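Addiction module toxin RelE (Helicobacter pylori, PDB 4LTT) is a RelE-family toxin of a type II toxin-antitoxin system that probably acts as an mRNA-cleaving endonuclease. Local coordinates at residues L2-K16 with D74-L87. Numbering follows the deposited sequence.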
ATOM      1  N   LEU A   2      12.373   5.434  -7.141  1.00  8.09           N
ATOM      2  CA  LEU A   2      11.147   5.546  -7.893  1.00  8.14           C
ATOM      3  C   LEU A   2      10.408   6.814  -7.590  1.00  8.07           C
ATOM      4  O   LEU A   2      10.402   7.297  -6.459  1.00  7.11           O
ATOM      5  CB  LEU A   2      10.268   4.336  -7.592  1.00  8.24           C
ATOM      6  CG  LEU A   2      10.786   2.971  -8.062  1.00  8.22           C
ATOM      7  CD1 LEU A   2      10.002   1.877  -7.346  1.00  8.58           C
ATOM      8  CD2 LEU A   2      10.704   2.869  -9.555  1.00  9.57           C
ATOM      9  N   LYS A   3       9.747   7.361  -8.619  1.00  7.76           N
ATOM     10  CA  LYS A   3       8.832   8.489  -8.408  1.00  8.27           C
ATOM     11  C   LYS A   3       7.575   7.997  -7.774  1.00  9.33           C
ATOM     12  O   LYS A   3       7.063   6.943  -8.187  1.00 11.80           O
ATOM     13  CB  LYS A   3       8.483   9.047  -9.780  1.00  9.25           C
ATOM     14  CG  LYS A   3       7.628  10.293  -9.763  1.00 17.14           C
ATOM     15  CD  LYS A   3       7.654  10.842 -11.200  1.00 21.25           C
ATOM     16  CE  LYS A   3       6.289  11.270 -11.723  1.00 30.10           C
ATOM     17  NZ  LYS A   3       5.856  12.496 -10.987  1.00 34.74           N
ATOM     18  N   LEU A   4       6.992   8.693  -6.858  1.00  7.12           N
ATOM     19  CA  LEU A   4       5.732   8.294  -6.252  1.00  8.46           C
ATOM     20  C   LEU A   4       4.577   8.710  -7.036  1.00  9.09           C
ATOM     21  O   LEU A   4       4.528   9.840  -7.586  1.00 13.61           O
ATOM     22  CB  LEU A   4       5.580   8.974  -4.928  1.00 11.88           C
ATOM     23  CG  LEU A   4       6.051   8.335  -3.727  1.00 11.99           C
ATOM     24  CD1 LEU A   4       5.774   9.148  -2.435  1.00 12.33           C
ATOM     25  CD2 LEU A   4       5.322   6.955  -3.526  1.00 11.55           C
ATOM     26  N   ASN A   5       3.627   7.859  -7.207  1.00  7.32           N
ATOM     27  CA  ASN A   5       2.377   8.145  -7.818  1.00  8.07           C
ATOM     28  C   ASN A   5       1.252   7.759  -6.876  1.00  7.47           C
ATOM     29  O   ASN A   5       0.939   6.601  -6.732  1.00  7.65           O
ATOM     30  CB  ASN A   5       2.315   7.448  -9.160  1.00  8.40           C
ATOM     31  CG  ASN A   5       1.032   7.715  -9.919  1.00  9.78           C
ATOM     32  OD1 ASN A   5       0.061   8.184  -9.360  1.00 10.81           O
ATOM     33  ND2 ASN A   5       1.029   7.378 -11.206  1.00 12.08           N
ATOM     34  N   LEU A   6       0.660   8.728  -6.166  1.00  7.73           N
ATOM     35  CA  LEU A   6      -0.442   8.484  -5.250  1.00  7.84           C
ATOM     36  C   LEU A   6      -1.745   8.577  -6.023  1.00  7.43           C
ATOM     37  O   LEU A   6      -2.153   9.684  -6.447  1.00  9.02           O
ATOM     38  CB  LEU A   6      -0.447   9.551  -4.164  1.00  9.04           C
ATOM     39  CG  LEU A   6       0.726   9.523  -3.197  1.00 13.25           C
ATOM     40  CD1 LEU A   6       0.479  10.366  -1.952  1.00 13.72           C
ATOM     41  CD2 LEU A   6       1.361   8.212  -2.824  1.00 16.35           C
ATOM     42  N   LYS A   7      -2.407   7.487  -6.241  1.00  7.21           N
ATOM     43  CA  LYS A   7      -3.707   7.546  -6.947  1.00  6.78           C
ATOM     44  C   LYS A   7      -4.709   8.250  -6.026  1.00  6.75           C
ATOM     45  O   LYS A   7      -4.609   8.174  -4.803  1.00  7.60           O
ATOM     46  CB  LYS A   7      -4.167   6.135  -7.294  1.00  7.54           C
ATOM     47  CG  LYS A   7      -3.208   5.424  -8.293  1.00  9.13           C
ATOM     48  CD  LYS A   7      -3.056   6.175  -9.598  1.00 12.77           C
ATOM     49  CE  LYS A   7      -2.238   5.563 -10.686  1.00 14.67           C
ATOM     50  NZ  LYS A   7      -2.745   6.115 -11.998  1.00 19.10           N
ATOM     51  N   LYS A   8      -5.734   8.844  -6.625  1.00  7.70           N
ATOM     52  CA  LYS A   8      -6.741   9.500  -5.812  1.00  7.90           C
ATOM     53  C   LYS A   8      -7.438   8.522  -4.866  1.00  8.02           C
ATOM     54  O   LYS A   8      -7.807   8.894  -3.749  1.00  9.80           O
ATOM     55  CB  LYS A   8      -7.735  10.268  -6.700  1.00  9.57           C
ATOM     56  CG  LYS A   8      -7.126  11.517  -7.324  1.00 12.40           C
ATOM     57  CD  LYS A   8      -6.871  12.679  -6.391  1.00 18.14           C
ATOM     58  CE  LYS A   8      -5.868  13.605  -7.119  1.00 21.19           C
ATOM     59  NZ  LYS A   8      -6.520  14.681  -7.935  1.00 18.34           N
ATOM     60  N   SER A   9      -7.573   7.283  -5.284  1.00  8.01           N
ATOM     61  CA  SER A   9      -8.219   6.229  -4.413  1.00  9.24           C
ATOM     62  C   SER A   9      -7.349   6.088  -3.126  1.00  8.68           C
ATOM     63  O   SER A   9      -7.887   5.988  -1.981  1.00  9.52           O
ATOM     64  CB  SER A   9      -8.297   4.869  -5.137  1.00 11.05           C
ATOM     65  OG  SER A   9      -7.070   4.454  -5.716  1.00 11.76           O
ATOM     66  N   PHE A  10      -6.027   6.112  -3.284  1.00  7.20           N
ATOM     67  CA  PHE A  10      -5.150   6.004  -2.136  1.00  7.08           C
ATOM     68  C   PHE A  10      -5.241   7.247  -1.243  1.00  7.18           C
ATOM     69  O   PHE A  10      -5.284   7.143  -0.023  1.00  6.92           O
ATOM     70  CB  PHE A  10      -3.683   5.827  -2.609  1.00  6.72           C
ATOM     71  CG  PHE A  10      -2.682   5.939  -1.488  1.00  6.53           C
ATOM     72  CD1 PHE A  10      -2.305   4.857  -0.724  1.00  6.92           C
ATOM     73  CD2 PHE A  10      -2.140   7.210  -1.162  1.00  7.46           C
ATOM     74  CE1 PHE A  10      -1.395   4.978   0.330  1.00  7.39           C
ATOM     75  CE2 PHE A  10      -1.257   7.329  -0.091  1.00  7.93           C
ATOM     76  CZ  PHE A  10      -0.892   6.199   0.641  1.00  7.96           C
ATOM     77  N   GLN A  11      -5.262   8.413  -1.848  0.50  7.11           N
ATOM     78  CA  GLN A  11      -5.402   9.657  -1.089  0.50  7.91           C
ATOM     79  C   GLN A  11      -6.696   9.646  -0.240  0.50  7.87           C
ATOM     80  O   GLN A  11      -6.652  10.019   0.947  0.50  8.38           O
ATOM     81  CB  GLN A  11      -5.472  10.845  -2.052  0.50  8.50           C
ATOM     82  CG  GLN A  11      -4.151  11.020  -2.766  0.50  9.74           C
ATOM     83  CD  GLN A  11      -4.240  12.104  -3.846  0.50 10.93           C
ATOM     84  OE1 GLN A  11      -4.885  13.161  -3.632  0.50 13.42           O
ATOM     85  NE2 GLN A  11      -3.675  11.820  -5.039  0.50 10.80           N
ATOM     86  N   LYS A  12      -7.811   9.251  -0.831  1.00  8.01           N
ATOM     87  CA  LYS A  12      -9.063   9.223  -0.077  1.00  9.65           C
ATOM     88  C   LYS A  12      -8.916   8.230   1.063  1.00  8.90           C
ATOM     89  O   LYS A  12      -9.365   8.511   2.195  1.00  8.94           O
ATOM     90  CB  LYS A  12     -10.177   8.746  -1.022  1.00 13.25           C
ATOM     91  CG  LYS A  12     -10.613   9.806  -2.071  1.00 16.16           C
ATOM     92  CD  LYS A  12     -11.971   9.370  -2.676  1.00 21.00           C
ATOM     93  CE  LYS A  12     -12.410  10.074  -4.006  1.00 21.81           C
ATOM     94  NZ  LYS A  12     -12.434  11.556  -4.063  1.00 27.85           N
ATOM     95  N   ASP A  13      -8.363   7.055   0.815  1.00  7.57           N
ATOM     96  CA  ASP A  13      -8.198   6.059   1.895  1.00  7.02           C
ATOM     97  C   ASP A  13      -7.336   6.609   2.998  1.00  6.81           C
ATOM     98  O   ASP A  13      -7.580   6.404   4.208  1.00  7.78           O
ATOM     99  CB  ASP A  13      -7.423   4.883   1.297  1.00  7.80           C
ATOM    100  CG  ASP A  13      -8.243   3.968   0.463  1.00  8.92           C
ATOM    101  OD1 ASP A  13      -9.520   3.986   0.416  1.00 10.56           O
ATOM    102  OD2 ASP A  13      -7.646   3.047  -0.186  1.00 10.05           O
ATOM    103  N   PHE A  14      -6.233   7.269   2.673  1.00  7.43           N
ATOM    104  CA  PHE A  14      -5.291   7.782   3.647  1.00  7.65           C
ATOM    105  C   PHE A  14      -5.971   8.866   4.515  1.00  7.33           C
ATOM    106  O   PHE A  14      -5.858   8.850   5.729  1.00  7.98           O
ATOM    107  CB  PHE A  14      -4.082   8.373   2.928  1.00  7.45           C
ATOM    108  CG  PHE A  14      -3.066   8.979   3.866  1.00  8.97           C
ATOM    109  CD1 PHE A  14      -2.061   8.207   4.400  1.00  9.70           C
ATOM    110  CD2 PHE A  14      -3.133  10.327   4.228  1.00 11.05           C
ATOM    111  CE1 PHE A  14      -1.145   8.733   5.335  1.00 10.82           C
ATOM    112  CE2 PHE A  14      -2.221  10.866   5.118  1.00 13.41           C
ATOM    113  CZ  PHE A  14      -1.206  10.052   5.664  1.00 12.94           C
ATOM    114  N   ASP A  15      -6.745   9.733   3.876  1.00  7.85           N
ATOM    115  CA  ASP A  15      -7.406  10.845   4.606  1.00  8.51           C
ATOM    116  C   ASP A  15      -8.429  10.249   5.576  1.00  8.71           C
ATOM    117  O   ASP A  15      -8.520  10.716   6.728  1.00  8.86           O
ATOM    118  CB  ASP A  15      -8.113  11.722   3.614  1.00 10.99           C
ATOM    119  CG  ASP A  15      -7.136  12.587   2.788  1.00 13.21           C
ATOM    120  OD1 ASP A  15      -5.932  12.582   3.002  1.00 14.44           O
ATOM    121  OD2 ASP A  15      -7.649  13.282   1.873  1.00 16.04           O
ATOM    122  N   LYS A  16      -9.150   9.227   5.177  1.00  9.79           N
ATOM    123  CA  LYS A  16     -10.096   8.510   6.038  1.00  9.57           C
ATOM    124  C   LYS A  16      -9.363   7.881   7.199  1.00  9.26           C
ATOM    125  O   LYS A  16      -9.792   8.007   8.377  1.00  9.18           O
ATOM    126  CB  LYS A  16     -10.789   7.381   5.239  1.00 12.14           C
ATOM    127  CG  LYS A  16     -11.706   6.438   6.048  1.00 14.25           C
ATOM    128  CD  LYS A  16     -12.061   5.157   5.284  1.00 17.43           C
ATOM    129  CE  LYS A  16     -12.844   4.202   6.191  1.00 22.53           C
ATOM    130  NZ  LYS A  16     -13.564   3.168   5.406  1.00 28.28           N
ATOM    131  N   ASP A  74       9.227   3.229 -13.713  1.00 12.68           N
ATOM    132  CA  ASP A  74       9.902   4.196 -12.846  1.00 10.38           C
ATOM    133  C   ASP A  74       9.035   4.878 -11.808  1.00  8.38           C
ATOM    134  O   ASP A  74       9.503   5.854 -11.204  1.00  8.88           O
ATOM    135  CB  ASP A  74      10.735   5.225 -13.600  1.00 13.71           C
ATOM    136  CG  ASP A  74      12.021   5.600 -12.815  1.00 14.90           C
ATOM    137  OD1 ASP A  74      12.664   4.739 -12.214  1.00 17.31           O
ATOM    138  OD2 ASP A  74      12.397   6.815 -12.820  1.00 19.22           O
ATOM    139  N   GLU A  75       7.846   4.348 -11.577  1.00  7.50           N
ATOM    140  CA  GLU A  75       6.977   4.830 -10.505  1.00  7.13           C
ATOM    141  C   GLU A  75       6.705   3.763  -9.494  1.00  6.81           C
ATOM    142  O   GLU A  75       6.592   2.554  -9.840  1.00  6.90           O
ATOM    143  CB  GLU A  75       5.633   5.344 -11.080  1.00  8.72           C
ATOM    144  CG  GLU A  75       5.740   6.554 -11.984  1.00 10.61           C
ATOM    145  CD  GLU A  75       4.339   7.013 -12.382  1.00 13.32           C
ATOM    146  OE1 GLU A  75       3.412   6.210 -12.604  1.00 14.62           O
ATOM    147  OE2 GLU A  75       4.150   8.275 -12.391  1.00 18.67           O
ATOM    148  N   LEU A  76       6.516   4.205  -8.244  1.00  6.19           N
ATOM    149  CA  LEU A  76       5.845   3.416  -7.257  1.00  5.65           C
ATOM    150  C   LEU A  76       4.430   3.938  -7.150  1.00  5.06           C
ATOM    151  O   LEU A  76       4.234   5.098  -6.766  1.00  6.08           O
ATOM    152  CB  LEU A  76       6.564   3.554  -5.895  1.00  6.10           C
ATOM    153  CG  LEU A  76       5.780   2.849  -4.748  1.00  5.99           C
ATOM    154  CD1 LEU A  76       5.686   1.360  -4.972  1.00  7.42           C
ATOM    155  CD2 LEU A  76       6.473   3.102  -3.475  1.00  6.86           C
ATOM    156  N   ILE A  77       3.473   3.149  -7.606  1.00  5.86           N
ATOM    157  CA  ILE A  77       2.053   3.512  -7.610  1.00  5.95           C
ATOM    158  C   ILE A  77       1.439   3.039  -6.324  1.00  5.53           C
ATOM    159  O   ILE A  77       1.441   1.828  -6.054  1.00  6.23           O
ATOM    160  CB  ILE A  77       1.352   2.889  -8.827  1.00  7.11           C
ATOM    161  CG1 ILE A  77       1.929   3.375 -10.155  1.00  8.50           C
ATOM    162  CG2 ILE A  77      -0.142   3.252  -8.784  1.00  7.67           C
ATOM    163  CD1 ILE A  77       1.584   2.432 -11.319  1.00 11.81           C
ATOM    164  N   LEU A  78       0.839   3.944  -5.566  1.00  5.40           N
ATOM    165  CA  LEU A  78       0.086   3.574  -4.395  1.00  5.70           C
ATOM    166  C   LEU A  78      -1.377   3.624  -4.687  1.00  5.61           C
ATOM    167  O   LEU A  78      -1.886   4.655  -5.109  1.00  6.49           O
ATOM    168  CB  LEU A  78       0.417   4.506  -3.224  1.00  6.84           C
ATOM    169  CG  LEU A  78       1.930   4.594  -2.884  1.00  7.29           C
ATOM    170  CD1 LEU A  78       2.097   5.290  -1.540  1.00  9.73           C
ATOM    171  CD2 LEU A  78       2.566   3.184  -2.750  1.00  8.25           C
ATOM    172  N   LEU A  79      -2.020   2.448  -4.621  1.00  5.91           N
ATOM    173  CA  LEU A  79      -3.393   2.271  -5.056  1.00  5.87           C
ATOM    174  C   LEU A  79      -4.436   2.359  -3.941  1.00  6.59           C
ATOM    175  O   LEU A  79      -5.445   3.075  -4.084  1.00  7.77           O
ATOM    176  CB  LEU A  79      -3.520   0.946  -5.813  1.00  7.07           C
ATOM    177  CG  LEU A  79      -4.870   0.754  -6.501  1.00  8.09           C
ATOM    178  CD1 LEU A  79      -4.888   1.668  -7.682  1.00 11.59           C
ATOM    179  CD2 LEU A  79      -5.086  -0.707  -6.960  1.00 10.16           C
ATOM    180  N   ARG A  80      -4.272   1.580  -2.880  1.00  6.54           N
ATOM    181  CA  ARG A  80      -5.274   1.537  -1.825  1.00  6.66           C
ATOM    182  C   ARG A  80      -4.525   1.406  -0.535  1.00  6.79           C
ATOM    183  O   ARG A  80      -3.408   0.880  -0.450  1.00  6.12           O
ATOM    184  CB  ARG A  80      -6.185   0.252  -1.900  1.00  7.88           C
ATOM    185  CG  ARG A  80      -7.108   0.120  -3.090  1.00  9.94           C
ATOM    186  CD  ARG A  80      -8.055   1.276  -3.178  1.00 10.50           C
ATOM    187  NE  ARG A  80      -8.885   1.471  -1.978  1.00 12.05           N
ATOM    188  CZ  ARG A  80     -10.096   0.991  -1.719  1.00 11.46           C
ATOM    189  NH1 ARG A  80     -10.716   0.208  -2.609  1.00 14.37           N
ATOM    190  NH2 ARG A  80     -10.754   1.395  -0.635  1.00 13.49           N
ATOM    191  N   LEU A  81      -5.193   1.822   0.555  1.00  6.86           N
ATOM    192  CA  LEU A  81      -4.672   1.667   1.901  1.00  6.72           C
ATOM    193  C   LEU A  81      -5.864   1.455   2.803  1.00  7.46           C
ATOM    194  O   LEU A  81      -6.665   2.375   3.036  1.00  8.79           O
ATOM    195  CB  LEU A  81      -3.953   2.950   2.288  1.00  6.79           C
ATOM    196  CG  LEU A  81      -3.267   2.909   3.694  1.00  6.01           C
ATOM    197  CD1 LEU A  81      -2.032   1.985   3.705  1.00  7.61           C
ATOM    198  CD2 LEU A  81      -2.867   4.352   4.118  1.00  7.39           C
ATOM    199  N   GLY A  82      -6.049   0.268   3.315  1.00  7.11           N
ATOM    200  CA  GLY A  82      -7.261   0.048   4.159  1.00  7.36           C
ATOM    201  C   GLY A  82      -7.414  -1.413   4.495  1.00  6.54           C
ATOM    202  O   GLY A  82      -6.509  -2.223   4.333  1.00  7.43           O
ATOM    203  N   SER A  83      -8.564  -1.787   5.054  1.00  7.88           N
ATOM    204  CA  SER A  83      -8.793  -3.137   5.519  1.00  7.88           C
ATOM    205  C   SER A  83      -9.014  -4.113   4.350  1.00  7.77           C
ATOM    206  O   SER A  83      -9.397  -3.723   3.276  1.00  8.05           O
ATOM    207  CB  SER A  83     -10.017  -3.212   6.436  1.00  8.87           C
ATOM    208  OG  SER A  83     -11.159  -2.983   5.726  1.00  9.96           O
ATOM    209  N   HIS A  84      -8.887  -5.385   4.645  1.00  8.81           N
ATOM    210  CA  HIS A  84      -9.215  -6.399   3.680  1.00  8.70           C
ATOM    211  C   HIS A  84     -10.637  -6.244   3.161  1.00  8.62           C
ATOM    212  O   HIS A  84     -10.888  -6.279   1.973  1.00  9.52           O
ATOM    213  CB  HIS A  84      -9.034  -7.743   4.328  1.00  9.55           C
ATOM    214  CG  HIS A  84      -9.500  -8.860   3.478  1.00 10.25           C
ATOM    215  ND1 HIS A  84      -8.828  -9.293   2.398  1.00 10.28           N
ATOM    216  CD2 HIS A  84     -10.565  -9.656   3.639  1.00 10.47           C
ATOM    217  CE1 HIS A  84      -9.478 -10.313   1.870  1.00 11.07           C
ATOM    218  NE2 HIS A  84     -10.518 -10.568   2.628  1.00 11.31           N
ATOM    219  N   SER A  85     -11.581  -5.936   4.058  1.00  8.49           N
ATOM    220  CA  SER A  85     -12.943  -5.796   3.610  1.00  9.88           C
ATOM    221  C   SER A  85     -13.153  -4.620   2.707  1.00  8.90           C
ATOM    222  O   SER A  85     -13.807  -4.702   1.684  1.00  9.10           O
ATOM    223  CB  SER A  85     -13.854  -5.676   4.823  1.00 11.07           C
ATOM    224  OG  SER A  85     -15.205  -5.373   4.475  1.00 17.17           O
ATOM    225  N   GLU A  86     -12.500  -3.477   3.029  1.00  8.45           N
ATOM    226  CA  GLU A  86     -12.615  -2.296   2.230  1.00 10.33           C
ATOM    227  C   GLU A  86     -12.007  -2.458   0.877  1.00 10.23           C
ATOM    228  O   GLU A  86     -12.523  -1.963  -0.123  1.00 11.82           O
ATOM    229  CB  GLU A  86     -11.894  -1.118   2.961  1.00 10.12           C
ATOM    230  CG  GLU A  86     -12.661  -0.667   4.204  1.00 12.39           C
ATOM    231  CD  GLU A  86     -11.852   0.173   5.171  1.00 15.18           C
ATOM    232  OE1 GLU A  86     -10.595   0.316   5.046  1.00 12.22           O
ATOM    233  OE2 GLU A  86     -12.486   0.642   6.167  1.00 19.71           O
ATOM    234  N   LEU A  87     -10.911  -3.179   0.792  1.00  8.24           N
ATOM    235  CA  LEU A  87     -10.168  -3.321  -0.465  1.00  9.03           C
ATOM    236  C   LEU A  87     -10.699  -4.418  -1.349  1.00  9.96           C
ATOM    237  O   LEU A  87     -10.699  -4.227  -2.555  1.00 12.10           O
ATOM    238  CB  LEU A  87      -8.689  -3.555  -0.167  1.00  8.62           C
ATOM    239  CG  LEU A  87      -7.851  -2.271   0.075  1.00  9.58           C
ATOM    240  CD1 LEU A  87      -8.504  -1.220   0.922  1.00  9.75           C
ATOM    241  CD2 LEU A  87      -6.483  -2.670   0.670  1.00 10.70           C
TER
HETATM  242  O   HOH W   1      -8.641   3.611   4.391  1.00 12.47           O
HETATM  243  O   HOH W   2     -10.717   2.209   2.816  1.00 25.66           O
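D13, on helix 8-19, meets R80 and L81 just past the point where strand 3-6 has finished pairing in parallel with strand 75-82; this edge-strand pairing followed by a helix belongs to the mixed sheet of the RelE/YafQ toxin fold. R80 grips the carboxylate in a side-on salt bridge: NE reaches D13 OD2 at 2.7 Å and NH2 reaches OD1 at 3.1 Å, both on syn lone pairs. Bends at chi2 and chi3 curl the arginine back to the helix. D13 OD2 also accepts L81 N on its anti side, tilted out of the carboxylate plane, so one oxygen ties the helix to both side chain and backbone. S9 OG adds a bond to L79 O, 2.7 Å away and in the carbonyl plane. L79 and R80 form a classic beta bulge opposite V68 of strand 65-72.

Beneath the helix, CB of L78 lies over one face of the F10 ring, a CH-pi contact 3.9 Å from the centroid. With CG anti to the backbone N (chi1 170°), F10 runs alongside L78, its CE1 reaching L81 CB, while L81 CD2 meets the edge of F14. L4 and L6 also pack on L78, and I31 of helix 25-35 touches it too.

Along the strands, backbone bonds alternate from K3 N to D74 O through to K7 N to L78 O. On the face bearing N5 and E75, N5 ND2 donates almost straight (175°) to E75 OE1, approaching from above the carboxylate plane. Beyond the bulge, S83 and E86 close a capping box at the start of the helix carrying H84, the predicted proton donor and a copper ligand in another structure of this protein. The extended chain of K16 spans to this cap, where its NZ forms a salt bridge to E86 OE2 at 2.8 Å, above the carboxylate plane.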